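Local coordinates for uncharacterized protein (Parabacteroides merdae, PDB 4R7F) that is of unknown function but carries a region related to the type 9 secretion system plug protein and contains three immunoglobulin-like beta-sandwich domains, at residues 29-34 against 135-140; 146-151 against 159-164; 247-252 against 289-294. One frame throughout, in Å; residues are numbered along the deposited sequence.

Contact 1. Residues 29-34 against 135-140; sequences PYIALG and FSVVEP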
loop_
_atom_site.group_PDB
_atom_site.type_symbol
_atom_site.label_atom_id
_atom_site.label_comp_id
_atom_site.label_asym_id
_atom_site.label_seq_id
_atom_site.Cartn_x
_atom_site.Cartn_y
_atom_site.Cartn_z
ATOM N N PRO A 29 10.679 -2.093 -11.463
ATOM C CA PRO A 29 11.304 -2.131 -12.786
ATOM C C PRO A 29 10.760 -3.255 -13.664
ATOM O O PRO A 29 11.508 -4.131 -14.072
ATOM C CB PRO A 29 12.779 -2.366 -12.439
ATOM C CG PRO A 29 12.721 -3.227 -11.197
ATOM C CD PRO A 29 11.499 -2.793 -10.444
ATOM N N TYR A 30 9.453 -3.263 -13.870
ATOM C CA TYR A 30 8.835 -4.130 -14.851
ATOM C C TYR A 30 7.607 -3.505 -15.479
ATOM O O TYR A 30 6.888 -2.682 -14.857
ATOM C CB TYR A 30 8.495 -5.526 -14.279
ATOM C CG TYR A 30 7.729 -5.548 -12.982
ATOM C CD1 TYR A 30 6.344 -5.428 -12.957
ATOM C CD2 TYR A 30 8.389 -5.732 -11.769
ATOM C CE1 TYR A 30 5.628 -5.461 -11.748
ATOM C CE2 TYR A 30 7.691 -5.763 -10.553
ATOM C CZ TYR A 30 6.312 -5.615 -10.537
ATOM O OH TYR A 30 5.630 -5.684 -9.331
ATOM N N ILE A 31 7.376 -3.930 -16.721
ATOM C CA ILE A 31 6.176 -3.602 -17.475
ATOM C C ILE A 31 5.611 -4.825 -18.202
ATOM O O ILE A 31 6.286 -5.843 -18.362
ATOM C CB ILE A 31 6.460 -2.486 -18.481
ATOM C CG1 ILE A 31 7.564 -2.879 -19.457
ATOM C CG2 ILE A 31 6.895 -1.235 -17.733
ATOM C CD1 ILE A 31 7.753 -1.894 -20.604
ATOM N N ALA A 32 4.355 -4.727 -18.624
ATOM C CA ALA A 32 3.704 -5.807 -19.370
ATOM C C ALA A 32 4.033 -5.687 -20.831
ATOM O O ALA A 32 4.104 -4.576 -21.342
ATOM C CB ALA A 32 2.200 -5.752 -19.190
ATOM N N LEU A 33 4.242 -6.835 -21.488
ATOM C CA LEU A 33 4.594 -6.915 -22.911
ATOM C C LEU A 33 3.574 -6.220 -23.835
ATOM O O LEU A 33 3.947 -5.403 -24.687
ATOM C CB LEU A 33 4.719 -8.387 -23.299
ATOM C CG LEU A 33 5.048 -8.724 -24.739
ATOM C CD1 LEU A 33 6.426 -8.217 -25.115
ATOM C CD2 LEU A 33 4.969 -10.229 -24.901
ATOM N N GLY A 34 2.291 -6.527 -23.661
ATOM C CA GLY A 34 1.241 -5.884 -24.478
ATOM C C GLY A 34 0.894 -4.434 -24.122
ATOM O O GLY A 34 0.285 -3.732 -24.922
ATOM N N PHE A 135 15.598 -4.103 -16.484
ATOM C CA PHE A 135 14.168 -4.131 -16.213
ATOM C C PHE A 135 13.602 -5.407 -16.814
ATOM O O PHE A 135 14.266 -6.105 -17.602
ATOM C CB PHE A 135 13.445 -2.900 -16.792
ATOM C CG PHE A 135 13.508 -2.804 -18.289
ATOM C CD1 PHE A 135 14.557 -2.146 -18.911
ATOM C CD2 PHE A 135 12.528 -3.396 -19.083
ATOM C CE1 PHE A 135 14.631 -2.084 -20.298
ATOM C CE2 PHE A 135 12.596 -3.354 -20.469
ATOM C CZ PHE A 135 13.650 -2.691 -21.074
ATOM N N SER A 136 12.381 -5.728 -16.434
ATOM C CA SER A 136 11.771 -6.935 -16.939
ATOM C C SER A 136 10.454 -6.631 -17.651
ATOM O O SER A 136 9.766 -5.646 -17.347
ATOM C CB SER A 136 11.520 -7.904 -15.792
ATOM O OG SER A 136 12.727 -8.328 -15.166
ATOM N N VAL A 137 10.109 -7.517 -18.566
ATOM C CA VAL A 137 8.896 -7.419 -19.336
ATOM C C VAL A 137 8.085 -8.677 -19.118
ATOM O O VAL A 137 8.567 -9.791 -19.421
ATOM C CB VAL A 137 9.232 -7.302 -20.812
ATOM C CG1 VAL A 137 7.971 -7.403 -21.649
ATOM C CG2 VAL A 137 9.968 -5.990 -21.070
ATOM N N VAL A 138 6.875 -8.502 -18.556
ATOM C CA VAL A 138 6.004 -9.629 -18.180
ATOM C C VAL A 138 4.841 -9.828 -19.184
ATOM O O VAL A 138 4.296 -8.861 -19.703
ATOM C CB VAL A 138 5.504 -9.508 -16.710
ATOM C CG1 VAL A 138 4.766 -8.205 -16.416
ATOM C CG2 VAL A 138 4.637 -10.689 -16.323
ATOM N N GLU A 139 4.557 -11.090 -19.505
ATOM C CA GLU A 139 3.309 -11.517 -20.165
ATOM C C GLU A 139 2.491 -12.205 -19.101
ATOM O O GLU A 139 2.697 -13.366 -18.801
ATOM C CB GLU A 139 3.561 -12.439 -21.373
ATOM C CG GLU A 139 4.533 -13.587 -21.121
ATOM C CD GLU A 139 4.838 -14.429 -22.351
ATOM O OE1 GLU A 139 3.876 -14.851 -23.014
ATOM O OE2 GLU A 139 6.039 -14.694 -22.619
ATOM N N PRO A 140 1.588 -11.466 -18.477
ATOM C CA PRO A 140 1.003 -11.934 -17.233
ATOM C C PRO A 140 -0.104 -12.963 -17.427
ATOM O O PRO A 140 -1.274 -12.659 -17.324
ATOM C CB PRO A 140 0.450 -10.643 -16.616
ATOM C CG PRO A 140 0.081 -9.820 -17.813
ATOM C CD PRO A 140 1.184 -10.084 -18.807
HETATM O O HOH W 1 13.325 -6.446 -13.224
#
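V137 lays its CG1 methyl against the turn that ends the first strand, 3.8 Å from CB of L33, and the two side chains cross obliquely. The methyl reaches L33 because CG1 stands anti to the backbone N (chi1 172°), which leaves CG2 to meet CG1 of I31 at 4.2 Å. Around this apolar patch the backbones pair in parallel, Y30 with S136, I31 with V137 and A32 with V138, their axes 4.5 Å apart. A ladder of four bonds carries the pairing; its shortest rungs, both 2.7 Å, are V138 N to I31 O and L33 N to V138 O. Strand 30-32 is a short parallel strand on the edge of 129-138, within one of the immunoglobulin-like sandwiches. I31 turns to the face where I39 of strand 39-46 packs, whereas Y30 and V138 turn to the opposite one, met by V393 of strand 389-397. P29 O takes two donors, S136 N and a water that also donates to S136 OG at 2.8 Å; N115 OD1 is a further partner of that hydroxyl. Past the last rung, E139 OE2 is hydrogen-bonded to S113 OG and forms a salt bridge with R389.

Contact 2. Residues 146-151 against 159-164; sequences ASVSGN and SHQQVS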
loop_
_atom_site.group_PDB
_atom_site.type_symbol
_atom_site.label_atom_id
_atom_site.label_comp_id
_atom_site.label_asym_id
_atom_site.label_seq_id
_atom_site.Cartn_x
_atom_site.Cartn_y
_atom_site.Cartn_z
ATOM N N ALA A 146 -0.113 -13.766 -2.594
ATOM C CA ALA A 146 1.038 -13.749 -1.692
ATOM C C ALA A 146 0.736 -13.108 -0.341
ATOM O O ALA A 146 -0.233 -12.392 -0.195
ATOM C CB ALA A 146 2.216 -13.051 -2.358
ATOM N N SER A 147 1.544 -13.443 0.663
ATOM C CA SER A 147 1.494 -12.748 1.938
ATOM C C SER A 147 2.896 -12.658 2.549
ATOM O O SER A 147 3.761 -13.433 2.194
ATOM C CB SER A 147 0.528 -13.437 2.913
ATOM O OG SER A 147 1.015 -14.702 3.331
ATOM N N VAL A 148 3.092 -11.694 3.452
ATOM C CA VAL A 148 4.305 -11.560 4.239
ATOM C C VAL A 148 3.878 -11.531 5.686
ATOM O O VAL A 148 2.987 -10.749 6.041
ATOM C CB VAL A 148 5.040 -10.238 3.951
ATOM C CG1 VAL A 148 6.440 -10.278 4.532
ATOM C CG2 VAL A 148 5.176 -10.036 2.479
ATOM N N SER A 149 4.502 -12.365 6.520
ATOM C CA SER A 149 4.204 -12.356 7.924
ATOM C C SER A 149 5.460 -12.382 8.778
ATOM O O SER A 149 6.407 -13.064 8.460
ATOM C CB SER A 149 3.336 -13.561 8.274
ATOM O OG SER A 149 3.194 -13.664 9.688
ATOM N N GLY A 150 5.429 -11.652 9.890
ATOM C CA GLY A 150 6.485 -11.724 10.904
ATOM C C GLY A 150 6.336 -12.961 11.769
ATOM O O GLY A 150 7.195 -13.280 12.574
ATOM N N ASN A 151 5.245 -13.679 11.593
ATOM C CA ASN A 151 5.109 -14.965 12.209
ATOM C C ASN A 151 5.509 -16.019 11.231
ATOM O O ASN A 151 4.776 -16.302 10.286
ATOM C CB ASN A 151 3.666 -15.194 12.661
ATOM C CG ASN A 151 3.502 -16.483 13.418
ATOM O OD1 ASN A 151 4.468 -17.061 13.913
ATOM N ND2 ASN A 151 2.290 -16.942 13.508
ATOM N N SER A 159 12.556 -11.346 14.702
ATOM C CA SER A 159 13.425 -10.661 13.773
ATOM C C SER A 159 13.275 -11.053 12.308
ATOM O O SER A 159 14.102 -10.673 11.501
ATOM C CB SER A 159 14.862 -10.919 14.213
ATOM O OG SER A 159 15.003 -12.300 14.393
ATOM N N HIS A 160 12.235 -11.784 11.930
ATOM C CA HIS A 160 12.146 -12.214 10.536
ATOM C C HIS A 160 10.793 -11.941 9.923
ATOM O O HIS A 160 9.819 -11.636 10.623
ATOM C CB HIS A 160 12.429 -13.705 10.419
ATOM C CG HIS A 160 13.817 -14.086 10.791
ATOM N ND1 HIS A 160 14.197 -14.342 12.088
ATOM C CD2 HIS A 160 14.919 -14.272 10.029
ATOM C CE1 HIS A 160 15.478 -14.666 12.107
ATOM N NE2 HIS A 160 15.933 -14.650 10.865
ATOM N N GLN A 161 10.778 -12.037 8.599
ATOM C CA GLN A 161 9.585 -11.983 7.799
ATOM C C GLN A 161 9.589 -13.186 6.872
ATOM O O GLN A 161 10.621 -13.557 6.339
ATOM C CB GLN A 161 9.523 -10.670 7.006
ATOM C CG GLN A 161 8.849 -9.591 7.820
ATOM C CD GLN A 161 9.038 -8.185 7.313
ATOM O OE1 GLN A 161 9.367 -7.919 6.141
ATOM N NE2 GLN A 161 8.811 -7.264 8.202
ATOM N N GLN A 162 8.432 -13.788 6.646
ATOM C CA GLN A 162 8.346 -14.901 5.727
ATOM C C GLN A 162 7.333 -14.610 4.640
ATOM O O GLN A 162 6.212 -14.193 4.912
ATOM C CB GLN A 162 7.955 -16.153 6.495
ATOM C CG GLN A 162 7.651 -17.381 5.645
ATOM C CD GLN A 162 7.830 -18.697 6.437
ATOM O OE1 GLN A 162 7.857 -18.703 7.664
ATOM N NE2 GLN A 162 8.009 -19.798 5.722
ATOM N N VAL A 163 7.747 -14.865 3.408
ATOM C CA VAL A 163 6.895 -14.748 2.225
ATOM C C VAL A 163 6.283 -16.084 1.848
ATOM O O VAL A 163 6.951 -17.117 1.844
ATOM C CB VAL A 163 7.731 -14.329 1.017
ATOM C CG1 VAL A 163 6.858 -14.207 -0.213
ATOM C CG2 VAL A 163 8.447 -13.016 1.313
ATOM N N SER A 164 5.013 -16.038 1.493
ATOM C CA SER A 164 4.226 -17.231 1.207
ATOM C C SER A 164 3.526 -16.859 -0.079
ATOM O O SER A 164 3.030 -15.733 -0.200
ATOM C CB SER A 164 3.187 -17.495 2.316
ATOM O OG SER A 164 3.739 -17.657 3.631
HETATM O O HOH W 2 9.798 -12.883 13.288
#
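With chi1 of -167°, V148 holds CG1 anti to its own backbone N, and Q161, with chi1 of -88°, brings its CG to 4.1 Å from that methyl; CB of Q161, placed by the backbone, is 4.0 Å from V148 CG1. The two side chains cross diagonally, Q161 being two residues from V163, the bridge partner of V148, in a beta hairpin of strands 143-149 and 160-168. Within this chain the hairpin forms one margin of a four-stranded antiparallel sheet in an immunoglobulin-like sandwich. The register is explicit: S147 with S164 and S149 with Q162 are hydrogen-bonded pairs, and V148 with V163 is the non-hydrogen-bonded pair between them. Each hydrogen-bonded pair closes a two-bond ring; the shortest of the four bonds, Q162 N to S149 O, measures 2.8 Å.

The sheet's two faces differ in chemistry. V148 and V163 lie against Y374 of strand 373-380, while the long chain of Q161 continues to Y374 and to the chain just before that strand: its amide oxygen is bonded to Y374 OH and N372 ND2, and its amide nitrogen to the carbonyls of T370 and Y368. On the other face the serines run toward a dimer contact. S147 OG, 3.7 Å from CB of S164, is hydrogen-bonded to S145 OG and N143 ND2 of the second subunit, and the backbone of A146 bonds to that subunit as well, so strand 143-149 takes part in the association of the two chains. At the hairpin end a water bridges G150 O and H160 N. S149 OG accepts the backbone N of N151 at 2.8 Å, closing an ST turn.

Contact 3. Residues 247-252 against 289-294; sequences PYYNVE and DYYIVH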
loop_
_atom_site.group_PDB
_atom_site.type_symbol
_atom_site.label_atom_id
_atom_site.label_comp_id
_atom_site.label_asym_id
_atom_site.label_seq_id
_atom_site.Cartn_x
_atom_site.Cartn_y
_atom_site.Cartn_z
ATOM N N PRO A 247 34.715 23.582 -5.722
ATOM C CA PRO A 247 33.524 24.091 -6.410
ATOM C C PRO A 247 32.177 23.609 -5.895
ATOM O O PRO A 247 31.163 23.876 -6.541
ATOM C CB PRO A 247 33.718 23.576 -7.835
ATOM C CG PRO A 247 34.446 22.287 -7.658
ATOM C CD PRO A 247 35.215 22.351 -6.363
ATOM N N TYR A 248 32.158 22.940 -4.741
ATOM C CA TYR A 248 30.958 22.195 -4.297
ATOM C C TYR A 248 30.422 22.639 -2.959
ATOM O O TYR A 248 31.176 22.977 -2.020
ATOM C CB TYR A 248 31.274 20.706 -4.118
ATOM C CG TYR A 248 31.725 19.916 -5.346
ATOM C CD1 TYR A 248 30.895 19.748 -6.459
ATOM C CD2 TYR A 248 32.963 19.280 -5.355
ATOM C CE1 TYR A 248 31.305 18.983 -7.557
ATOM C CE2 TYR A 248 33.377 18.521 -6.446
ATOM C CZ TYR A 248 32.557 18.377 -7.545
ATOM O OH TYR A 248 33.011 17.627 -8.608
ATOM N N TYR A 249 29.108 22.599 -2.845
ATOM C CA TYR A 249 28.493 22.601 -1.514
ATOM C C TYR A 249 28.667 21.229 -0.889
ATOM O O TYR A 249 28.663 20.229 -1.587
ATOM C CB TYR A 249 27.006 22.933 -1.585
ATOM C CG TYR A 249 26.774 24.377 -1.851
ATOM C CD1 TYR A 249 26.766 25.294 -0.810
ATOM C CD2 TYR A 249 26.577 24.840 -3.146
ATOM C CE1 TYR A 249 26.560 26.633 -1.049
ATOM C CE2 TYR A 249 26.364 26.184 -3.392
ATOM C CZ TYR A 249 26.365 27.077 -2.342
ATOM O OH TYR A 249 26.148 28.427 -2.578
ATOM N N ASN A 250 28.834 21.211 0.422
ATOM C CA ASN A 250 29.078 20.007 1.188
ATOM C C ASN A 250 27.999 19.882 2.238
ATOM O O ASN A 250 27.798 20.780 3.061
ATOM C CB ASN A 250 30.442 20.058 1.894
ATOM C CG ASN A 250 31.604 19.720 0.963
ATOM O OD1 ASN A 250 32.182 18.650 1.057
ATOM N ND2 ASN A 250 31.951 20.639 0.060
ATOM N N VAL A 251 27.315 18.757 2.205
ATOM C CA VAL A 251 26.318 18.441 3.199
ATOM C C VAL A 251 26.835 17.500 4.274
ATOM O O VAL A 251 27.061 16.324 4.000
ATOM C CB VAL A 251 25.120 17.779 2.555
ATOM C CG1 VAL A 251 24.024 17.596 3.606
ATOM C CG2 VAL A 251 24.655 18.600 1.357
ATOM N N GLU A 252 26.994 18.009 5.498
ATOM C CA GLU A 252 27.364 17.166 6.625
ATOM C C GLU A 252 26.079 16.594 7.212
ATOM O O GLU A 252 25.257 17.326 7.754
ATOM C CB GLU A 252 28.156 17.954 7.679
ATOM C CG GLU A 252 28.991 17.075 8.620
ATOM C CD GLU A 252 29.134 17.653 10.038
ATOM O OE1 GLU A 252 28.780 18.831 10.225
ATOM O OE2 GLU A 252 29.593 16.939 10.969
ATOM N N ASP A 289 21.003 20.588 -8.023
ATOM C CA ASP A 289 22.461 20.668 -8.059
ATOM C C ASP A 289 23.051 19.372 -7.455
ATOM O O ASP A 289 22.305 18.538 -6.927
ATOM C CB ASP A 289 22.903 21.929 -7.262
ATOM C CG ASP A 289 24.275 22.438 -7.661
ATOM O OD1 ASP A 289 24.991 21.717 -8.407
ATOM O OD2 ASP A 289 24.647 23.554 -7.218
ATOM N N TYR A 290 24.375 19.223 -7.532
ATOM C CA TYR A 290 25.098 18.060 -7.029
ATOM C C TYR A 290 25.981 18.594 -5.931
ATOM O O TYR A 290 26.795 19.482 -6.176
ATOM C CB TYR A 290 25.985 17.368 -8.119
ATOM C CG TYR A 290 25.251 16.338 -8.997
ATOM C CD1 TYR A 290 24.577 16.717 -10.158
ATOM C CD2 TYR A 290 25.202 15.015 -8.644
ATOM C CE1 TYR A 290 23.894 15.799 -10.937
ATOM C CE2 TYR A 290 24.515 14.083 -9.414
ATOM C CZ TYR A 290 23.864 14.467 -10.550
ATOM O OH TYR A 290 23.200 13.519 -11.287
ATOM N N TYR A 291 25.825 18.037 -4.728
ATOM C CA TYR A 291 26.594 18.425 -3.559
ATOM C C TYR A 291 27.371 17.195 -3.096
ATOM O O TYR A 291 26.995 16.070 -3.405
ATOM C CB TYR A 291 25.675 18.920 -2.432
ATOM C CG TYR A 291 24.864 20.200 -2.701
ATOM C CD1 TYR A 291 25.022 20.962 -3.870
ATOM C CD2 TYR A 291 23.936 20.655 -1.767
ATOM C CE1 TYR A 291 24.273 22.120 -4.089
ATOM C CE2 TYR A 291 23.202 21.815 -1.978
ATOM C CZ TYR A 291 23.372 22.550 -3.136
ATOM O OH TYR A 291 22.625 23.694 -3.341
ATOM N N ILE A 292 28.463 17.405 -2.374
ATOM C CA ILE A 292 29.163 16.304 -1.735
ATOM C C ILE A 292 28.435 15.998 -0.450
ATOM O O ILE A 292 28.385 16.843 0.440
ATOM C CB ILE A 292 30.598 16.650 -1.332
ATOM C CG1 ILE A 292 31.422 17.094 -2.529
ATOM C CG2 ILE A 292 31.267 15.447 -0.685
ATOM C CD1 ILE A 292 31.599 16.003 -3.540
ATOM N N VAL A 293 27.874 14.798 -0.332
ATOM C CA VAL A 293 27.214 14.436 0.921
ATOM C C VAL A 293 28.095 13.537 1.774
ATOM O O VAL A 293 28.636 12.573 1.280
ATOM C CB VAL A 293 25.872 13.794 0.652
ATOM C CG1 VAL A 293 25.156 13.488 1.950
ATOM C CG2 VAL A 293 25.060 14.713 -0.253
ATOM N N HIS A 294 28.207 13.873 3.067
ATOM C CA HIS A 294 29.082 13.193 3.989
ATOM C C HIS A 294 28.288 12.361 4.961
ATOM O O HIS A 294 27.493 12.901 5.746
ATOM C CB HIS A 294 29.929 14.170 4.805
ATOM C CG HIS A 294 30.806 15.040 3.979
ATOM N ND1 HIS A 294 32.135 14.761 3.751
ATOM C CD2 HIS A 294 30.543 16.186 3.312
ATOM C CE1 HIS A 294 32.649 15.691 2.973
ATOM N NE2 HIS A 294 31.700 16.555 2.677
HETATM O O HOH W 3 27.961 21.983 -5.308
#
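H294 NE2 donates to N250 OD1 at 2.7 Å, almost straight at 173°. The acceptor sits 1° from the imidazole plane, and the donor lies in the amide's carbonyl plane on a lone pair, so amide and ring are nearly coplanar, 25° apart. This geometry places the hydrogen on NE2. The same OD1 rests 3.5 Å from CB of I292, which is bridged to N250 and precedes H294 by two residues on the same face, and the other end of the amide, ND2, makes a weak bond back to Y248 O.

Before the first bridge, Y249 and Y291 run side by side. CB of Y249 stands over the centre of the Y291 ring, 3.5 Å from its centroid, a CH-pi contact, whereas the two rings themselves meet obliquely. CG2 of V251 comes to the edge of the Y291 ring, 3.8 Å from CD2. Nearer the start of the strand, CD1 of I292 lies over the Y248 ring, offset toward its rim, and CG of P247 covers the centre of that ring's other face.

Behind these side chains is a parallel ladder, N250 with I292, V251 with V293 and E252 with H294. I292 N bonds to Y249 O, V251 N to I292 O, and H294 N to V251 O. Before the first rung, a water accepts from Y249 N and donates to Y290 O, carrying the pairing one step further.

Both strands are interior to a five-stranded mixed sheet, probably one sheet of an immunoglobulin-like sandwich: 239-245 flanks 248-253 on one side, 332-340 flanks 290-298 on the other, both antiparallel. F244 meets the Y249 ring edge-to-face, L338 packs on Y248 and I292, and the short helix 284-287 directly precedes strand 290-298.

All three contacts are strand pairings, but they differ in direction and setting. Contacts 1 and 3 join strands distant in sequence in parallel, whereas contact 2 is a local antiparallel hairpin. Contact 2 is the buried one, partly through the second subunit, which does not touch the segments of the other two; those are partly buried. Contacts 1 and 2 both pack against strands 373-380 and 389-397, although their nearest atoms are about 11 Å apart. Contact 3 lies across the chain's centre from contact 1, their centres about 37 Å apart. Contact 1 is held by backbone bonds with sparse aliphatic packing; serines and glutamines mark contact 2, and aromatic rings with a histidine-asparagine bond contact 3.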